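Local atomic coordinates of major capsid protein (Faustovirus, PDB entry 5J7O), a protein that probably builds the outer capsid shell of a large double-stranded DNA virus, assembling as trimers of double jelly-roll subunits. Residues I413-R427 with C607-I621. Numbering follows the deposited sequence.
Sequences IGFTLIRVYREQVQR and CDLISIAKCINFLLI
Arg427 takes hold of the Asp608 carboxylate side-on: NE reaches OD1 at 2.6 Å and NH2 reaches OD2 at 2.8 Å, each oxygen offering its syn lone pair. Both oxygens lie almost exactly in the guanidinium plane, so the paired bonds fix the rotation of both groups. Next along the same face, Val425 CG1 sits 3.6 Å from Asp608 CB, and the extended chain of Glu423 runs alongside Ile612, while Glu423 OE1 is hydrogen-bonded to Thr202. Leu204 of helix 203-212 packs on Val425, Ile610 and Ile612.

At Tyr421 the ring stands beside Lys614, whose chain folds back at chi2 and chi3 (-63° and -64°) and so lays CE over one ring face, 4.2 Å from the centroid, in a CH-pi contact. Ile612 CG2 meets the edge of that ring, and Tyr421 OH bonds to Leu300 O.

The two strands pair antiparallel from Phe415 with Leu620 to Arg427 with Asp608, the hydrogen-bonded pairs running from Thr416 with Leu619 to Gln426 with Leu609. Strand 415-428 borders a four-stranded sheet within this chain, in a subunit of double jelly-roll fold, and 607-620 separates it from strand 444-453.

Farther along, Arg419 lies beside Ile616 and sends its guanidinium to Glu445. Leu417 CD1 abuts the edge of the Phe618 ring, 3.4 Å from Phe618 CD1. On the opposite face, Ile418 runs beside Asn617, its CG1 held between backbone N and carbonyl carbon (chi1 78°) and 3.8 Å from Asn617 CB. At this end the trimer closes in: Tyr63 of a second subunit packs on Phe415 and Leu417, Met18 of the third on Phe618.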
loop_
_atom_site.group_PDB
_atom_site.type_symbol
_atom_site.label_atom_id
_atom_site.label_comp_id
_atom_site.label_asym_id
_atom_site.label_seq_id
_atom_site.Cartn_x
_atom_site.Cartn_y
_atom_site.Cartn_z
ATOM N N ILE B 413 37.575 18.776 -15.739
ATOM C CA ILE B 413 36.711 17.599 -15.664
ATOM C C ILE B 413 36.867 16.729 -16.905
ATOM O O ILE B 413 36.675 15.508 -16.844
ATOM C CB ILE B 413 35.245 18.017 -15.443
ATOM C CG1 ILE B 413 34.392 16.804 -15.060
ATOM C CG2 ILE B 413 34.677 18.692 -16.683
ATOM C CD1 ILE B 413 34.788 16.167 -13.745
ATOM N N GLY B 414 37.228 17.323 -18.039
ATOM C CA GLY B 414 37.412 16.566 -19.259
ATOM C C GLY B 414 36.115 16.140 -19.913
ATOM O O GLY B 414 35.729 16.682 -20.953
ATOM N N PHE B 415 35.426 15.172 -19.311
ATOM C CA PHE B 415 34.220 14.617 -19.903
ATOM C C PHE B 415 33.274 14.173 -18.796
ATOM O O PHE B 415 33.636 14.126 -17.618
ATOM C CB PHE B 415 34.543 13.447 -20.840
ATOM C CG PHE B 415 35.124 12.248 -20.138
ATOM C CD1 PHE B 415 36.456 12.229 -19.753
ATOM C CD2 PHE B 415 34.341 11.136 -19.872
ATOM C CE1 PHE B 415 36.991 11.129 -19.108
ATOM C CE2 PHE B 415 34.873 10.032 -19.228
ATOM C CZ PHE B 415 36.200 10.029 -18.848
ATOM N N THR B 416 32.047 13.847 -19.196
ATOM C CA THR B 416 31.040 13.311 -18.292
ATOM C C THR B 416 30.369 12.107 -18.936
ATOM O O THR B 416 30.094 12.106 -20.139
ATOM C CB THR B 416 29.975 14.360 -17.929
ATOM O OG1 THR B 416 28.899 13.722 -17.227
ATOM C CG2 THR B 416 29.430 15.041 -19.173
ATOM N N LEU B 417 30.119 11.082 -18.128
ATOM C CA LEU B 417 29.331 9.949 -18.590
ATOM C C LEU B 417 27.862 10.336 -18.666
ATOM O O LEU B 417 27.357 11.086 -17.827
ATOM C CB LEU B 417 29.509 8.754 -17.656
ATOM C CG LEU B 417 30.457 7.659 -18.137
ATOM C CD1 LEU B 417 31.747 8.271 -18.630
ATOM C CD2 LEU B 417 30.728 6.673 -17.018
ATOM N N ILE B 418 27.179 9.833 -19.692
ATOM C CA ILE B 418 25.752 10.054 -19.859
ATOM C C ILE B 418 25.088 8.716 -20.148
ATOM O O ILE B 418 25.724 7.765 -20.609
ATOM C CB ILE B 418 25.433 11.070 -20.982
ATOM C CG1 ILE B 418 25.548 10.413 -22.358
ATOM C CG2 ILE B 418 26.361 12.274 -20.904
ATOM C CD1 ILE B 418 25.156 11.327 -23.499
ATOM N N ARG B 419 23.793 8.649 -19.854
ATOM C CA ARG B 419 22.966 7.496 -20.181
ATOM C C ARG B 419 21.886 7.933 -21.157
ATOM O O ARG B 419 21.212 8.945 -20.931
ATOM C CB ARG B 419 22.338 6.879 -18.928
ATOM C CG ARG B 419 23.104 5.693 -18.354
ATOM C CD ARG B 419 24.333 6.129 -17.573
ATOM N NE ARG B 419 24.884 5.032 -16.781
ATOM C CZ ARG B 419 25.790 5.183 -15.820
ATOM N NH1 ARG B 419 26.250 6.390 -15.524
ATOM N NH2 ARG B 419 26.231 4.126 -15.150
ATOM N N VAL B 420 21.722 7.172 -22.234
ATOM C CA VAL B 420 20.810 7.530 -23.310
ATOM C C VAL B 420 19.861 6.370 -23.577
ATOM O O VAL B 420 20.218 5.198 -23.419
ATOM C CB VAL B 420 21.570 7.915 -24.596
ATOM C CG1 VAL B 420 22.157 9.310 -24.464
ATOM C CG2 VAL B 420 22.666 6.901 -24.884
ATOM N N TYR B 421 18.641 6.707 -23.984
ATOM C CA TYR B 421 17.653 5.701 -24.340
ATOM C C TYR B 421 17.892 5.207 -25.761
ATOM O O TYR B 421 18.270 5.976 -26.647
ATOM C CB TYR B 421 16.238 6.266 -24.217
ATOM C CG TYR B 421 15.869 6.714 -22.821
ATOM C CD1 TYR B 421 15.365 5.813 -21.893
ATOM C CD2 TYR B 421 16.018 8.038 -22.435
ATOM C CE1 TYR B 421 15.024 6.218 -20.616
ATOM C CE2 TYR B 421 15.680 8.453 -21.162
ATOM C CZ TYR B 421 15.184 7.540 -20.256
ATOM O OH TYR B 421 14.845 7.949 -18.987
ATOM N N ARG B 422 17.665 3.912 -25.972
ATOM C CA ARG B 422 17.799 3.298 -27.289
ATOM C C ARG B 422 16.686 2.269 -27.434
ATOM O O ARG B 422 16.751 1.189 -26.838
ATOM C CB ARG B 422 19.177 2.667 -27.471
ATOM C CG ARG B 422 20.169 3.587 -28.158
ATOM C CD ARG B 422 19.739 3.834 -29.594
ATOM N NE ARG B 422 20.562 4.822 -30.285
ATOM C CZ ARG B 422 20.628 4.934 -31.607
ATOM N NH1 ARG B 422 19.934 4.107 -32.378
ATOM N NH2 ARG B 422 21.397 5.862 -32.163
ATOM N N GLU B 423 15.678 2.604 -28.236
ATOM C CA GLU B 423 14.421 1.873 -28.290
ATOM C C GLU B 423 14.229 1.218 -29.652
ATOM O O GLU B 423 14.610 1.779 -30.683
ATOM C CB GLU B 423 13.249 2.818 -27.987
ATOM C CG GLU B 423 11.900 2.386 -28.546
ATOM C CD GLU B 423 10.806 3.398 -28.265
ATOM O OE1 GLU B 423 10.873 4.072 -27.215
ATOM O OE2 GLU B 423 9.883 3.525 -29.098
ATOM N N GLN B 424 13.644 0.018 -29.642
ATOM C CA GLN B 424 13.219 -0.672 -30.851
ATOM C C GLN B 424 11.898 -1.378 -30.585
ATOM O O GLN B 424 11.731 -2.027 -29.548
ATOM C CB GLN B 424 14.260 -1.689 -31.331
ATOM C CG GLN B 424 13.701 -2.740 -32.284
ATOM C CD GLN B 424 14.765 -3.668 -32.834
ATOM O OE1 GLN B 424 15.779 -3.221 -33.369
ATOM N NE2 GLN B 424 14.537 -4.971 -32.705
ATOM N N VAL B 425 10.965 -1.248 -31.524
ATOM C CA VAL B 425 9.659 -1.890 -31.441
ATOM C C VAL B 425 9.479 -2.749 -32.684
ATOM O O VAL B 425 9.426 -2.226 -33.805
ATOM C CB VAL B 425 8.524 -0.865 -31.314
ATOM C CG1 VAL B 425 7.188 -1.574 -31.200
ATOM C CG2 VAL B 425 8.760 0.032 -30.113
ATOM N N GLN B 426 9.383 -4.060 -32.485
ATOM C CA GLN B 426 9.210 -5.024 -33.564
ATOM C C GLN B 426 7.831 -5.655 -33.440
ATOM O O GLN B 426 7.542 -6.330 -32.447
ATOM C CB GLN B 426 10.296 -6.099 -33.514
ATOM C CG GLN B 426 10.128 -7.206 -34.544
ATOM C CD GLN B 426 10.603 -6.798 -35.923
ATOM O OE1 GLN B 426 11.799 -6.617 -36.150
ATOM N NE2 GLN B 426 9.666 -6.650 -36.852
ATOM N N ARG B 427 6.982 -5.434 -34.440
ATOM C CA ARG B 427 5.677 -6.076 -34.459
ATOM C C ARG B 427 5.825 -7.544 -34.829
ATOM O O ARG B 427 6.556 -7.895 -35.760
ATOM C CB ARG B 427 4.731 -5.388 -35.441
ATOM C CG ARG B 427 3.441 -6.163 -35.634
ATOM C CD ARG B 427 2.249 -5.254 -35.774
ATOM N NE ARG B 427 2.084 -4.355 -34.639
ATOM C CZ ARG B 427 1.028 -3.568 -34.467
ATOM N NH1 ARG B 427 0.041 -3.580 -35.354
ATOM N NH2 ARG B 427 0.954 -2.773 -33.408
ATOM N N CYS B 607 1.463 -8.609 -31.685
ATOM C CA CYS B 607 2.055 -7.915 -30.553
ATOM C C CYS B 607 3.315 -7.188 -30.999
ATOM O O CYS B 607 3.914 -7.510 -32.029
ATOM C CB CYS B 607 2.387 -8.883 -29.409
ATOM S SG CYS B 607 0.991 -9.856 -28.803
ATOM N N ASP B 608 3.713 -6.200 -30.204
ATOM C CA ASP B 608 4.906 -5.403 -30.459
ATOM C C ASP B 608 5.957 -5.741 -29.410
ATOM O O ASP B 608 5.735 -5.524 -28.214
ATOM C CB ASP B 608 4.583 -3.909 -30.430
ATOM C CG ASP B 608 3.620 -3.498 -31.525
ATOM O OD1 ASP B 608 3.688 -4.078 -32.628
ATOM O OD2 ASP B 608 2.794 -2.592 -31.283
ATOM N N LEU B 609 7.094 -6.271 -29.855
ATOM C CA LEU B 609 8.205 -6.556 -28.948
ATOM C C LEU B 609 8.955 -5.255 -28.701
ATOM O O LEU B 609 9.713 -4.786 -29.552
ATOM C CB LEU B 609 9.124 -7.626 -29.522
ATOM C CG LEU B 609 10.125 -8.163 -28.495
ATOM C CD1 LEU B 609 9.410 -8.991 -27.436
ATOM C CD2 LEU B 609 11.232 -8.964 -29.159
ATOM N N ILE B 610 8.742 -4.669 -27.528
ATOM C CA ILE B 610 9.312 -3.377 -27.170
ATOM C C ILE B 610 10.596 -3.617 -26.390
ATOM O O ILE B 610 10.586 -4.290 -25.351
ATOM C CB ILE B 610 8.317 -2.536 -26.358
ATOM C CG1 ILE B 610 7.008 -2.377 -27.135
ATOM C CG2 ILE B 610 8.915 -1.181 -26.019
ATOM C CD1 ILE B 610 5.896 -1.744 -26.334
ATOM N N SER B 611 11.704 -3.070 -26.889
ATOM C CA SER B 611 13.014 -3.213 -26.261
ATOM C C SER B 611 13.648 -1.833 -26.151
ATOM O O SER B 611 13.966 -1.209 -27.168
ATOM C CB SER B 611 13.908 -4.163 -27.057
ATOM O OG SER B 611 15.257 -4.072 -26.631
ATOM N N ILE B 612 13.831 -1.362 -24.920
ATOM C CA ILE B 612 14.371 -0.036 -24.645
ATOM C C ILE B 612 15.591 -0.214 -23.754
ATOM O O ILE B 612 15.458 -0.525 -22.563
ATOM C CB ILE B 612 13.336 0.879 -23.981
ATOM C CG1 ILE B 612 12.108 1.024 -24.880
ATOM C CG2 ILE B 612 13.945 2.239 -23.674
ATOM C CD1 ILE B 612 10.985 1.790 -24.244
ATOM N N ALA B 613 16.773 -0.014 -24.321
ATOM C CA ALA B 613 18.018 -0.184 -23.591
ATOM C C ALA B 613 18.537 1.155 -23.087
ATOM O O ALA B 613 18.330 2.200 -23.709
ATOM C CB ALA B 613 19.079 -0.846 -24.468
ATOM N N LYS B 614 19.215 1.108 -21.944
ATOM C CA LYS B 614 19.916 2.258 -21.389
ATOM C C LYS B 614 21.401 2.079 -21.676
ATOM O O LYS B 614 22.052 1.205 -21.093
ATOM C CB LYS B 614 19.651 2.394 -19.891
ATOM C CG LYS B 614 18.218 2.769 -19.554
ATOM C CD LYS B 614 17.865 4.133 -20.116
ATOM C CE LYS B 614 18.714 5.223 -19.488
ATOM N NZ LYS B 614 18.551 5.266 -18.009
ATOM N N CYS B 615 21.931 2.899 -22.575
ATOM C CA CYS B 615 23.310 2.782 -23.018
ATOM C C CYS B 615 24.187 3.837 -22.354
ATOM O O CYS B 615 23.703 4.814 -21.779
ATOM C CB CYS B 615 23.401 2.907 -24.541
ATOM S SG CYS B 615 22.458 1.657 -25.445
ATOM N N ILE B 616 25.496 3.618 -22.438
ATOM C CA ILE B 616 26.498 4.528 -21.896
ATOM C C ILE B 616 27.148 5.270 -23.053
ATOM O O ILE B 616 27.587 4.648 -24.029
ATOM C CB ILE B 616 27.557 3.779 -21.068
ATOM C CG1 ILE B 616 26.957 3.272 -19.756
ATOM C CG2 ILE B 616 28.756 4.677 -20.797
ATOM C CD1 ILE B 616 27.955 2.553 -18.872
ATOM N N ASN B 617 27.202 6.594 -22.949
ATOM C CA ASN B 617 27.967 7.409 -23.880
ATOM C C ASN B 617 28.715 8.460 -23.070
ATOM O O ASN B 617 28.786 8.390 -21.839
ATOM C CB ASN B 617 27.059 8.020 -24.956
ATOM C CG ASN B 617 27.818 8.376 -26.222
ATOM O OD1 ASN B 617 28.982 8.773 -26.171
ATOM N ND2 ASN B 617 27.164 8.228 -27.365
ATOM N N PHE B 618 29.280 9.444 -23.765
ATOM C CA PHE B 618 30.154 10.426 -23.143
ATOM C C PHE B 618 29.845 11.800 -23.719
ATOM O O PHE B 618 29.191 11.929 -24.756
ATOM C CB PHE B 618 31.630 10.060 -23.355
ATOM C CG PHE B 618 31.914 8.591 -23.188
ATOM C CD1 PHE B 618 32.261 8.076 -21.952
ATOM C CD2 PHE B 618 31.817 7.724 -24.264
ATOM C CE1 PHE B 618 32.513 6.727 -21.790
ATOM C CE2 PHE B 618 32.063 6.373 -24.108
ATOM C CZ PHE B 618 32.415 5.874 -22.869
ATOM N N LEU B 619 30.322 12.833 -23.027
ATOM C CA LEU B 619 30.071 14.213 -23.425
ATOM C C LEU B 619 31.303 15.042 -23.101
ATOM O O LEU B 619 31.718 15.110 -21.940
ATOM C CB LEU B 619 28.839 14.776 -22.709
ATOM C CG LEU B 619 28.125 15.961 -23.361
ATOM C CD1 LEU B 619 27.444 15.526 -24.650
ATOM C CD2 LEU B 619 27.121 16.577 -22.400
ATOM N N LEU B 620 31.888 15.667 -24.121
ATOM C CA LEU B 620 33.066 16.489 -23.907
ATOM C C LEU B 620 32.676 17.857 -23.353
ATOM O O LEU B 620 31.521 18.288 -23.426
ATOM C CB LEU B 620 33.860 16.657 -25.203
ATOM C CG LEU B 620 34.586 15.423 -25.747
ATOM C CD1 LEU B 620 35.643 15.834 -26.761
ATOM C CD2 LEU B 620 35.205 14.610 -24.620
ATOM N N ILE B 621 33.672 18.545 -22.797
ATOM C CA ILE B 621 33.466 19.820 -22.120
ATOM C C ILE B 621 34.032 20.937 -22.990
ATOM O O ILE B 621 34.628 20.674 -24.040
ATOM C CB ILE B 621 34.115 19.797 -20.721
ATOM C CG1 ILE B 621 33.291 20.615 -19.724
ATOM C CG2 ILE B 621 35.573 20.256 -20.779
ATOM C CD1 ILE B 621 32.019 19.920 -19.283
#